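Local atomic coordinates of citrate lyase, subunit 1 (Methanosaeta concilii, PDB entry 6HXI), a protein that probably serves as the ATP-grasp and citrate-binding subunit of ATP citrate lyase, which makes acetyl-CoA and oxaloacetate from citrate and CoA at the cost of ATP. Residues C[363-367]-C[395-399]; C[174-179]-C[203-208]; C[56-62]-C[103-109]; C[17-22]-C[229-233]. One frame throughout, in Å; residues are numbered along the deposited sequence.

From the N terminus, the first segment of interaction 4 (17-22) starts on helix 8-18 and runs on into the 3-10 turn 19-21; its partner 229-233 follows only after some two hundred residues, so this contact closes a loop over most of the ATP-grasp region. Two shorter loops lie within it, one after the other: interaction 3 pairs strands 56-60 and 106-110 of a four-stranded sheet, and interaction 2 packs helix 173-192 on strand 195-206 of the six-stranded one. None of the loops cross. Interaction 1 comes last and stands apart in the citrate-binding region, its centre about 69 Å from that of interaction 2; there it joins helix 363-368 to the end of helix 382-396.

Interaction 1. Residues C[363-367]-C[395-399]; sequences QQKLQ and RLGVP
Leu366 and Leu396 meet where a beta-alpha-beta crossover, running from strand 371-376 through helix 382-396 to strand 400-403, packs against the short helix 363-368 that leads into it. The two leucines meet obliquely through their branches, CD1 of Leu366 lying 3.8 Å from CD2 of Leu396. The other methyl of Leu396, CD1, is covered by the aliphatic part of Gln363, whose CG approaches it to 3.8 Å. That methylene reaches the spot because CG is anti to the backbone N (chi1 -178°), which sends the extended chain past Leu396 in the opposite direction. CG of Gln363 also lies 3.6 Å from the carbonyl O of Leu396. An alanine in place of Gln363 has no CG methylene to lay on CD1 of Leu396, which would probably open a gap beside that methyl.

The crossover belongs to the parallel sheet of the citrate-binding region, and helix 382-396 ends shortly before strand 400-403. Gly397 is the first residue to leave the helical path; its positive phi of 91° would jam a side chain against the preceding carbonyl O. The next residue, Val398, sets CG1 against the facing helix, 3.8 Å from the backbone N of Gln367 and 4.0 Å from the side-chain CB of Leu366. The Gln367 side chain crosses that of Val398 at about a right angle, its CG touching CG1 of Val398. Leu359 of helix 348-361 touches both leucines, while Ile371 and Ile373 of strand 371-376 receive Leu366 and Val398 respectively.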
# COMPACT_ATOMS: atom_id res chain seq x y z
N GLN C 363 -53.81 -0.85 14.45
CA GLN C 363 -54.26 -1.75 15.53
C GLN C 363 -55.44 -1.22 16.37
O GLN C 363 -56.41 -1.95 16.55
CB GLN C 363 -53.08 -2.12 16.45
CG GLN C 363 -53.41 -3.08 17.58
CD GLN C 363 -52.24 -3.28 18.52
OE1 GLN C 363 -51.62 -4.35 18.55
NE2 GLN C 363 -51.93 -2.27 19.32
N GLN C 364 -55.34 0.03 16.89
CA GLN C 364 -56.39 0.64 17.72
C GLN C 364 -57.66 0.91 16.90
O GLN C 364 -58.76 0.52 17.32
CB GLN C 364 -55.88 1.92 18.40
CG GLN C 364 -56.62 2.26 19.69
CD GLN C 364 -56.45 3.70 20.10
OE1 GLN C 364 -55.33 4.20 20.28
NE2 GLN C 364 -57.57 4.38 20.31
N LYS C 365 -57.49 1.55 15.72
CA LYS C 365 -58.56 1.88 14.77
C LYS C 365 -59.23 0.62 14.18
O LYS C 365 -60.42 0.69 13.85
CB LYS C 365 -58.04 2.81 13.67
CG LYS C 365 -58.35 4.27 13.92
CD LYS C 365 -57.47 5.21 13.10
CE LYS C 365 -57.74 6.65 13.46
NZ LYS C 365 -56.78 7.60 12.84
N LEU C 366 -58.50 -0.51 14.07
CA LEU C 366 -59.01 -1.79 13.57
C LEU C 366 -59.98 -2.44 14.57
O LEU C 366 -61.03 -2.94 14.15
CB LEU C 366 -57.87 -2.78 13.26
CG LEU C 366 -57.13 -2.62 11.94
CD1 LEU C 366 -55.81 -3.33 11.98
CD2 LEU C 366 -57.94 -3.14 10.78
N GLN C 367 -59.62 -2.46 15.88
CA GLN C 367 -60.43 -3.04 16.96
C GLN C 367 -61.71 -2.23 17.16
O GLN C 367 -62.80 -2.80 17.22
CB GLN C 367 -59.63 -3.11 18.28
CG GLN C 367 -58.44 -4.09 18.25
CD GLN C 367 -57.48 -3.95 19.41
OE1 GLN C 367 -57.01 -4.94 19.97
NE2 GLN C 367 -57.10 -2.72 19.76
N ARG C 395 -51.80 -11.53 17.87
CA ARG C 395 -51.39 -10.44 18.76
C ARG C 395 -52.15 -9.10 18.57
O ARG C 395 -52.19 -8.29 19.49
CB ARG C 395 -49.86 -10.22 18.67
CG ARG C 395 -49.36 -9.64 17.35
CD ARG C 395 -47.86 -9.42 17.38
NE ARG C 395 -47.42 -8.55 16.28
CZ ARG C 395 -47.02 -8.99 15.09
NH1 ARG C 395 -46.65 -8.13 14.16
NH2 ARG C 395 -46.99 -10.29 14.83
N LEU C 396 -52.73 -8.88 17.37
CA LEU C 396 -53.45 -7.65 16.99
C LEU C 396 -54.77 -7.43 17.72
O LEU C 396 -55.11 -6.28 18.01
CB LEU C 396 -53.66 -7.60 15.46
CG LEU C 396 -53.62 -6.22 14.78
CD1 LEU C 396 -52.25 -5.55 14.92
CD2 LEU C 396 -53.91 -6.35 13.31
N GLY C 397 -55.50 -8.51 18.00
CA GLY C 397 -56.79 -8.43 18.68
C GLY C 397 -57.98 -8.31 17.75
O GLY C 397 -59.07 -7.93 18.17
N VAL C 398 -57.76 -8.62 16.46
CA VAL C 398 -58.78 -8.62 15.40
C VAL C 398 -58.76 -9.98 14.69
O VAL C 398 -57.68 -10.56 14.54
CB VAL C 398 -58.68 -7.42 14.40
CG1 VAL C 398 -59.07 -6.09 15.06
CG2 VAL C 398 -57.30 -7.32 13.76
N PRO C 399 -59.93 -10.53 14.27
CA PRO C 399 -59.92 -11.84 13.60
C PRO C 399 -59.25 -11.83 12.21
O PRO C 399 -59.64 -11.06 11.33
CB PRO C 399 -61.41 -12.23 13.53
CG PRO C 399 -62.14 -11.25 14.43
CD PRO C 399 -61.31 -10.01 14.39

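Interaction 2. Residues C[174-179]-C[203-208]; sequences DKRALV and FTFSGR
Phe205 takes the centre of this helix-to-sheet contact, its ring met on a face and at its edge by one turn of helix 173-192. CG of Lys175 lies over one face as a CH-pi contact, 4.0 Å from the ring centroid and 24° off the normal. At the rim, CB of Leu178 touches CE1 of Phe205 at 3.8 Å, and in the ring plane CG2 of Val179 reaches CZ of Phe205 at 3.6 Å. The second methyl of Val179, CG1, abuts the edge of the Phe203 ring, 3.8 Å from its CZ.

A bend at chi2 (77°) lays the rest of the Lys175 chain along the Phe205 ring, although NZ is too far for more than a weak cation-pi attraction. Further out, Arg208 returns over the helix and spreads its guanidinium on Leu178, with CD1 of Leu178 3.5 Å from NH2 of Arg208. Asp174 may add a weak electrostatic attraction, OD1 lying 4.1 Å from NH2 of Arg208, with the two flat groups nearly perpendicular.

Gly207, at positive phi, lies in the tight turn joining strands 195-206 and 209-220. Segments 174-179 of the helix and 203-206 of the first strand run at 121° to each other, and the core continues inward: Phe203 meets Phe182 of the helix and Phe133 of strand 128-134, while Phe205 touches Tyr118 and Ile210 on the strands bordering its own.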
# COMPACT_ATOMS: atom_id res chain seq x y z
N ASP C 174 -63.39 23.11 -53.89
CA ASP C 174 -62.38 23.56 -52.93
C ASP C 174 -62.58 22.86 -51.59
O ASP C 174 -61.58 22.46 -50.98
CB ASP C 174 -62.43 25.09 -52.75
CG ASP C 174 -62.18 25.91 -54.02
OD1 ASP C 174 -61.13 25.69 -54.67
OD2 ASP C 174 -63.00 26.81 -54.31
N LYS C 175 -63.86 22.67 -51.15
CA LYS C 175 -64.20 22.01 -49.87
C LYS C 175 -63.68 20.58 -49.77
O LYS C 175 -63.06 20.25 -48.76
CB LYS C 175 -65.70 22.07 -49.55
CG LYS C 175 -66.10 23.21 -48.59
CD LYS C 175 -66.15 24.59 -49.27
CE LYS C 175 -66.49 25.70 -48.30
NZ LYS C 175 -66.33 27.04 -48.91
N ARG C 176 -63.87 19.75 -50.83
CA ARG C 176 -63.37 18.37 -50.86
C ARG C 176 -61.88 18.29 -50.59
O ARG C 176 -61.47 17.42 -49.82
CB ARG C 176 -63.71 17.67 -52.17
CG ARG C 176 -63.57 16.15 -52.10
CD ARG C 176 -63.64 15.57 -53.49
NE ARG C 176 -63.85 14.13 -53.45
CZ ARG C 176 -63.76 13.34 -54.51
NH1 ARG C 176 -63.97 12.03 -54.39
NH2 ARG C 176 -63.46 13.84 -55.70
N ALA C 177 -61.07 19.20 -51.18
CA ALA C 177 -59.63 19.24 -50.96
C ALA C 177 -59.29 19.76 -49.55
O ALA C 177 -58.32 19.29 -48.95
CB ALA C 177 -58.96 20.12 -52.02
N LEU C 178 -60.10 20.70 -49.03
CA LEU C 178 -59.93 21.29 -47.70
C LEU C 178 -60.25 20.31 -46.59
O LEU C 178 -59.58 20.33 -45.57
CB LEU C 178 -60.77 22.58 -47.53
CG LEU C 178 -60.29 23.84 -48.24
CD1 LEU C 178 -61.44 24.79 -48.50
CD2 LEU C 178 -59.18 24.53 -47.47
N VAL C 179 -61.26 19.44 -46.80
CA VAL C 179 -61.66 18.41 -45.83
C VAL C 179 -60.64 17.26 -45.86
O VAL C 179 -60.28 16.74 -44.81
CB VAL C 179 -63.13 17.92 -45.99
CG1 VAL C 179 -63.50 16.94 -44.88
CG2 VAL C 179 -64.11 19.09 -45.97
N PHE C 203 -67.97 20.13 -37.22
CA PHE C 203 -66.93 21.06 -37.62
C PHE C 203 -67.49 21.91 -38.77
O PHE C 203 -68.47 21.50 -39.40
CB PHE C 203 -65.58 20.39 -37.95
CG PHE C 203 -65.41 19.62 -39.24
CD1 PHE C 203 -64.95 20.25 -40.39
CD2 PHE C 203 -65.58 18.24 -39.27
CE1 PHE C 203 -64.75 19.53 -41.57
CE2 PHE C 203 -65.37 17.52 -40.46
CZ PHE C 203 -64.95 18.17 -41.60
N THR C 204 -66.95 23.12 -38.99
CA THR C 204 -67.40 24.04 -40.04
C THR C 204 -66.23 24.80 -40.67
O THR C 204 -65.06 24.60 -40.33
CB THR C 204 -68.53 24.99 -39.53
OG1 THR C 204 -69.50 24.25 -38.78
CG2 THR C 204 -69.23 25.74 -40.66
N PHE C 205 -66.58 25.71 -41.61
CA PHE C 205 -65.70 26.59 -42.35
C PHE C 205 -65.88 28.05 -41.95
O PHE C 205 -66.99 28.51 -41.71
CB PHE C 205 -65.92 26.41 -43.86
CG PHE C 205 -65.38 25.09 -44.37
CD1 PHE C 205 -64.05 24.98 -44.78
CD2 PHE C 205 -66.19 23.97 -44.44
CE1 PHE C 205 -63.55 23.77 -45.25
CE2 PHE C 205 -65.69 22.75 -44.90
CZ PHE C 205 -64.37 22.66 -45.30
N SER C 206 -64.74 28.75 -41.85
CA SER C 206 -64.61 30.18 -41.58
C SER C 206 -63.78 30.66 -42.76
O SER C 206 -62.55 30.68 -42.69
CB SER C 206 -63.87 30.41 -40.26
OG SER C 206 -63.99 31.76 -39.83
N GLY C 207 -64.47 30.92 -43.87
CA GLY C 207 -63.85 31.26 -45.14
C GLY C 207 -63.25 30.01 -45.75
O GLY C 207 -63.98 29.07 -46.06
N ARG C 208 -61.91 29.98 -45.88
CA ARG C 208 -61.16 28.82 -46.38
C ARG C 208 -60.48 28.11 -45.20
O ARG C 208 -59.68 27.19 -45.40
CB ARG C 208 -60.16 29.20 -47.48
CG ARG C 208 -60.80 29.49 -48.84
CD ARG C 208 -59.83 29.37 -49.99
NE ARG C 208 -59.91 28.06 -50.65
CZ ARG C 208 -59.11 27.03 -50.39
NH1 ARG C 208 -58.13 27.15 -49.49
NH2 ARG C 208 -59.26 25.88 -51.03

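Interaction 3. Residues C[56-62]-C[103-109]; sequences LVVKPDQ and LSYFLIE
Lys59 and Glu109 both place CG between the backbone N and the carbonyl carbon (chi1 53° and 68°), and from there their extended chains cross on one face of the sheet. They form a salt bridge, with NZ of Lys59 3.3 Å from OE2 of Glu109, but as a hydrogen bond it is weak. Stronger claims come from helix 8-18, whose Glu8 pairs with Lys59 and whose Lys12 pairs with Glu109; Asp214 is a further partner of the lysine.

Strands 56-60 and 106-110 are the two inner, antiparallel strands of a four-stranded sheet in the ATP-grasp region. Val57 with Glu109 and Lys59 with Leu107 are its hydrogen-bonded pairs here; the shortest of their bonds runs from N of Leu107 to O of Lys59, 2.8 Å. On the face away from the salt bridge, Val58 and Ile108 lie side by side, CG2 of Val58 3.8 Å from CG1 of Ile108. Next along, CB of Pro60 rests 3.9 Å from CE2 of Phe106, and helix 79-89 covers Val58 and Pro60 through Tyr85.

Beyond the strand end, N of Asp61 still bonds to O of Tyr105 at 2.8 Å. Gln62 then turns its amide onto the opposing backbone: N of Ser104 donates to OE1 of Gln62 at 2.8 Å, nearly straight (163°) yet from well above the amide plane. A weak second bond comes from N of Tyr105. A leucine in place of Gln62 would probably leave the Ser104 N-H without this acceptor and the 103-105 backbone less firmly held. CG of Gln62 lies near the ring plane of Tyr105, at its edge, on the side of CB of Tyr105.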
# COMPACT_ATOMS: atom_id res chain seq x y z
N LEU C 56 -70.45 35.05 -27.63
CA LEU C 56 -70.05 33.81 -26.97
C LEU C 56 -71.02 32.63 -27.05
O LEU C 56 -72.16 32.76 -27.51
CB LEU C 56 -69.75 34.12 -25.48
CG LEU C 56 -68.86 35.32 -25.16
CD1 LEU C 56 -68.87 35.59 -23.70
CD2 LEU C 56 -67.42 35.11 -25.63
N VAL C 57 -70.50 31.47 -26.62
CA VAL C 57 -71.13 30.16 -26.41
C VAL C 57 -70.59 29.67 -25.05
O VAL C 57 -69.38 29.65 -24.83
CB VAL C 57 -70.86 29.12 -27.54
CG1 VAL C 57 -71.49 27.77 -27.23
CG2 VAL C 57 -71.37 29.62 -28.89
N VAL C 58 -71.49 29.30 -24.14
CA VAL C 58 -71.09 28.77 -22.84
C VAL C 58 -71.90 27.49 -22.58
O VAL C 58 -73.13 27.47 -22.73
CB VAL C 58 -71.07 29.82 -21.68
CG1 VAL C 58 -72.38 30.58 -21.55
CG2 VAL C 58 -70.64 29.21 -20.36
N LYS C 59 -71.18 26.39 -22.32
CA LYS C 59 -71.74 25.05 -22.13
C LYS C 59 -70.96 24.25 -21.06
O LYS C 59 -69.75 24.46 -20.92
CB LYS C 59 -71.77 24.29 -23.47
CG LYS C 59 -70.44 24.24 -24.22
CD LYS C 59 -70.61 23.78 -25.66
CE LYS C 59 -69.46 24.22 -26.52
NZ LYS C 59 -69.44 23.52 -27.84
N PRO C 60 -71.61 23.30 -20.32
CA PRO C 60 -70.86 22.51 -19.33
C PRO C 60 -69.86 21.53 -19.96
O PRO C 60 -70.19 20.85 -20.94
CB PRO C 60 -71.96 21.80 -18.52
CG PRO C 60 -73.12 21.73 -19.43
CD PRO C 60 -73.04 22.90 -20.37
N ASP C 61 -68.63 21.50 -19.42
CA ASP C 61 -67.53 20.66 -19.88
C ASP C 61 -67.19 19.59 -18.83
O ASP C 61 -66.10 19.59 -18.26
CB ASP C 61 -66.31 21.53 -20.24
CG ASP C 61 -65.32 20.90 -21.21
OD1 ASP C 61 -65.54 19.72 -21.61
OD2 ASP C 61 -64.33 21.57 -21.57
N GLN C 62 -68.14 18.67 -18.59
CA GLN C 62 -67.96 17.61 -17.59
C GLN C 62 -68.14 16.20 -18.19
O GLN C 62 -68.52 15.26 -17.49
CB GLN C 62 -68.87 17.86 -16.38
CG GLN C 62 -68.27 18.83 -15.37
CD GLN C 62 -69.25 19.23 -14.30
OE1 GLN C 62 -70.15 20.04 -14.53
NE2 GLN C 62 -69.09 18.68 -13.11
N LEU C 103 -73.20 20.70 -11.41
CA LEU C 103 -72.48 21.28 -12.55
C LEU C 103 -71.32 22.13 -11.99
O LEU C 103 -71.57 22.96 -11.12
CB LEU C 103 -73.41 22.13 -13.43
CG LEU C 103 -74.46 21.40 -14.27
CD1 LEU C 103 -75.45 22.38 -14.87
CD2 LEU C 103 -73.82 20.56 -15.38
N SER C 104 -70.07 21.90 -12.43
CA SER C 104 -68.92 22.64 -11.87
C SER C 104 -67.94 23.22 -12.91
O SER C 104 -67.22 24.16 -12.58
CB SER C 104 -68.16 21.78 -10.86
OG SER C 104 -68.98 21.46 -9.75
N TYR C 105 -67.90 22.64 -14.13
CA TYR C 105 -66.98 23.10 -15.18
C TYR C 105 -67.72 23.51 -16.44
O TYR C 105 -68.57 22.77 -16.93
CB TYR C 105 -65.87 22.08 -15.45
CG TYR C 105 -64.96 21.88 -14.26
CD1 TYR C 105 -63.85 22.69 -14.06
CD2 TYR C 105 -65.22 20.88 -13.32
CE1 TYR C 105 -63.02 22.54 -12.95
CE2 TYR C 105 -64.40 20.72 -12.20
CZ TYR C 105 -63.30 21.54 -12.02
OH TYR C 105 -62.48 21.36 -10.93
N PHE C 106 -67.41 24.72 -16.94
CA PHE C 106 -68.05 25.32 -18.12
C PHE C 106 -67.05 25.90 -19.10
O PHE C 106 -66.10 26.59 -18.70
CB PHE C 106 -69.05 26.43 -17.71
CG PHE C 106 -70.16 25.97 -16.79
CD1 PHE C 106 -69.99 25.97 -15.41
CD2 PHE C 106 -71.38 25.55 -17.31
CE1 PHE C 106 -71.01 25.52 -14.57
CE2 PHE C 106 -72.40 25.10 -16.47
CZ PHE C 106 -72.21 25.09 -15.11
N LEU C 107 -67.27 25.64 -20.39
CA LEU C 107 -66.40 26.17 -21.43
C LEU C 107 -67.00 27.42 -22.08
O LEU C 107 -68.19 27.42 -22.43
CB LEU C 107 -66.09 25.08 -22.49
CG LEU C 107 -65.37 25.52 -23.79
CD1 LEU C 107 -63.89 25.87 -23.55
CD2 LEU C 107 -65.51 24.48 -24.87
N ILE C 108 -66.18 28.48 -22.21
CA ILE C 108 -66.56 29.72 -22.90
C ILE C 108 -65.71 29.86 -24.16
O ILE C 108 -64.48 29.75 -24.12
CB ILE C 108 -66.61 31.02 -22.04
CG1 ILE C 108 -67.21 30.76 -20.64
CG2 ILE C 108 -67.40 32.13 -22.78
CD1 ILE C 108 -66.91 31.82 -19.62
N GLU C 109 -66.39 30.05 -25.29
CA GLU C 109 -65.73 30.21 -26.58
C GLU C 109 -66.52 31.15 -27.53
O GLU C 109 -67.72 31.34 -27.32
CB GLU C 109 -65.50 28.83 -27.23
CG GLU C 109 -66.75 28.09 -27.65
CD GLU C 109 -66.51 26.77 -28.37
OE1 GLU C 109 -65.35 26.49 -28.73
OE2 GLU C 109 -67.50 26.03 -28.59

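Interaction 4. Residues C[17-22]-C[229-233]; sequences RYLPEY and KRWSE
Tyr18 and Arg230 form the close-packed half of this contact. CG of Arg230 stands almost directly over the tyrosine ring, 3.7 Å from its centroid and 11° off the normal, a CH-pi contact that presents an aliphatic methylene to the aromatic face. The opposite face of the ring is covered by CG of Arg17, so that Tyr18 is sandwiched between two arginine chains. The Arg230 chain runs extended from CG to NE, which carries its guanidinium past the ring, nearly parallel to it (17°), to reach Tyr22. There NH1 and NH2 of Arg230 both donate to OH of Tyr22, at 2.9 and 2.8 Å; the oxygen lies close to the guanidinium plane, and because both bonds converge on one atom each is bent. Thr193 OG1 is a further acceptor for NH1 and probably helps to fix the rotation of the group. Arg17 is closely stacked too: it bends at chi2 and chi3, folding its guanidinium flat between CE2 of Tyr18 on one side and Glu233 on the other.

The looser, solvent-facing side belongs to the exposed Glu21 and Glu233. OE1 of Glu21 makes a long salt bridge, 3.6 Å from NH2 of Arg230, its carboxylate standing almost perpendicular to the guanidinium. OE1 of Glu233 lies 3.3 Å from NH2 of Arg17 but over the guanidinium face, where no N-H points at it; this bridge rests on charge alone.

The contact ties the C-terminal part of helix 8-18 and the residues after it to the loop after strand 209-220. Both pieces lean on helix 173-192: Leu19 touches Phe182 and Phe189, Tyr22 touches Arg188, and Arg230 lies against Asp192.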
# COMPACT_ATOMS: atom_id res chain seq x y z
N ARG C 17 -53.25 24.46 -30.70
CA ARG C 17 -51.80 24.48 -30.58
C ARG C 17 -51.06 23.62 -31.61
O ARG C 17 -50.15 24.13 -32.25
CB ARG C 17 -51.37 24.08 -29.15
CG ARG C 17 -49.97 24.58 -28.76
CD ARG C 17 -49.90 25.04 -27.31
NE ARG C 17 -49.45 23.98 -26.41
CZ ARG C 17 -50.25 23.19 -25.70
NH1 ARG C 17 -51.58 23.33 -25.78
NH2 ARG C 17 -49.75 22.26 -24.90
N TYR C 18 -51.42 22.34 -31.73
CA TYR C 18 -50.63 21.41 -32.54
C TYR C 18 -51.18 21.10 -33.97
O TYR C 18 -50.38 20.73 -34.83
CB TYR C 18 -50.35 20.12 -31.73
CG TYR C 18 -49.59 20.46 -30.47
CD1 TYR C 18 -48.26 20.89 -30.53
CD2 TYR C 18 -50.23 20.52 -29.24
CE1 TYR C 18 -47.58 21.30 -29.38
CE2 TYR C 18 -49.56 20.95 -28.09
CZ TYR C 18 -48.23 21.33 -28.17
OH TYR C 18 -47.55 21.75 -27.05
N LEU C 19 -52.47 21.34 -34.26
CA LEU C 19 -52.95 21.11 -35.63
C LEU C 19 -52.31 22.06 -36.70
O LEU C 19 -52.01 21.57 -37.79
CB LEU C 19 -54.47 21.08 -35.76
CG LEU C 19 -55.00 20.42 -37.06
CD1 LEU C 19 -54.98 18.89 -36.97
CD2 LEU C 19 -56.40 20.91 -37.38
N PRO C 20 -52.01 23.37 -36.41
CA PRO C 20 -51.36 24.21 -37.44
C PRO C 20 -49.93 23.80 -37.85
O PRO C 20 -49.32 24.50 -38.65
CB PRO C 20 -51.36 25.61 -36.80
CG PRO C 20 -52.36 25.55 -35.71
CD PRO C 20 -52.32 24.16 -35.20
N GLU C 21 -49.42 22.66 -37.33
CA GLU C 21 -48.10 22.08 -37.62
C GLU C 21 -48.18 21.05 -38.75
O GLU C 21 -47.16 20.73 -39.36
CB GLU C 21 -47.52 21.41 -36.36
CG GLU C 21 -46.92 22.39 -35.37
CD GLU C 21 -46.37 21.81 -34.08
OE1 GLU C 21 -45.85 20.67 -34.10
OE2 GLU C 21 -46.42 22.52 -33.05
N TYR C 22 -49.39 20.54 -39.01
CA TYR C 22 -49.71 19.54 -40.04
C TYR C 22 -50.51 20.20 -41.19
O TYR C 22 -50.38 19.82 -42.35
CB TYR C 22 -50.54 18.39 -39.41
CG TYR C 22 -49.90 17.76 -38.19
CD1 TYR C 22 -48.73 17.00 -38.31
CD2 TYR C 22 -50.44 17.92 -36.93
CE1 TYR C 22 -48.14 16.41 -37.19
CE2 TYR C 22 -49.87 17.33 -35.80
CZ TYR C 22 -48.71 16.57 -35.94
OH TYR C 22 -48.12 16.00 -34.83
N LYS C 229 -44.58 17.47 -23.37
CA LYS C 229 -44.72 18.84 -23.87
C LYS C 229 -46.12 19.14 -24.43
O LYS C 229 -46.65 20.22 -24.16
CB LYS C 229 -43.61 19.20 -24.88
CG LYS C 229 -43.40 18.22 -26.02
CD LYS C 229 -42.48 18.81 -27.10
CE LYS C 229 -42.53 18.01 -28.38
NZ LYS C 229 -42.00 18.77 -29.54
N ARG C 230 -46.74 18.19 -25.17
CA ARG C 230 -48.06 18.41 -25.74
C ARG C 230 -49.17 18.40 -24.67
O ARG C 230 -50.07 19.22 -24.74
CB ARG C 230 -48.36 17.45 -26.90
CG ARG C 230 -47.49 17.73 -28.12
CD ARG C 230 -47.91 16.93 -29.35
NE ARG C 230 -47.18 17.33 -30.55
CZ ARG C 230 -47.56 17.06 -31.80
NH1 ARG C 230 -48.69 16.39 -32.02
NH2 ARG C 230 -46.84 17.48 -32.83
N TRP C 231 -49.06 17.53 -23.65
CA TRP C 231 -50.06 17.42 -22.58
C TRP C 231 -49.78 18.36 -21.38
O TRP C 231 -50.50 18.28 -20.37
CB TRP C 231 -50.16 15.97 -22.05
CG TRP C 231 -50.61 14.92 -23.02
CD1 TRP C 231 -50.80 15.04 -24.37
CD2 TRP C 231 -50.90 13.55 -22.70
NE1 TRP C 231 -51.20 13.84 -24.90
CE2 TRP C 231 -51.28 12.91 -23.90
CE3 TRP C 231 -50.92 12.81 -21.51
CZ2 TRP C 231 -51.63 11.55 -23.95
CZ3 TRP C 231 -51.27 11.47 -21.56
CH2 TRP C 231 -51.61 10.86 -22.77
N SER C 232 -48.74 19.22 -21.48
CA SER C 232 -48.28 20.13 -20.42
C SER C 232 -49.37 20.93 -19.70
O SER C 232 -49.37 20.99 -18.46
CB SER C 232 -47.22 21.09 -20.96
OG SER C 232 -47.77 21.91 -21.98
N GLU C 233 -50.31 21.50 -20.47
CA GLU C 233 -51.42 22.34 -19.99
C GLU C 233 -52.69 21.57 -19.59
O GLU C 233 -53.70 22.22 -19.31
CB GLU C 233 -51.75 23.42 -21.04
CG GLU C 233 -50.91 24.68 -20.92
CD GLU C 233 -49.79 24.83 -21.93
OE1 GLU C 233 -50.10 25.04 -23.13
OE2 GLU C 233 -48.61 24.79 -21.52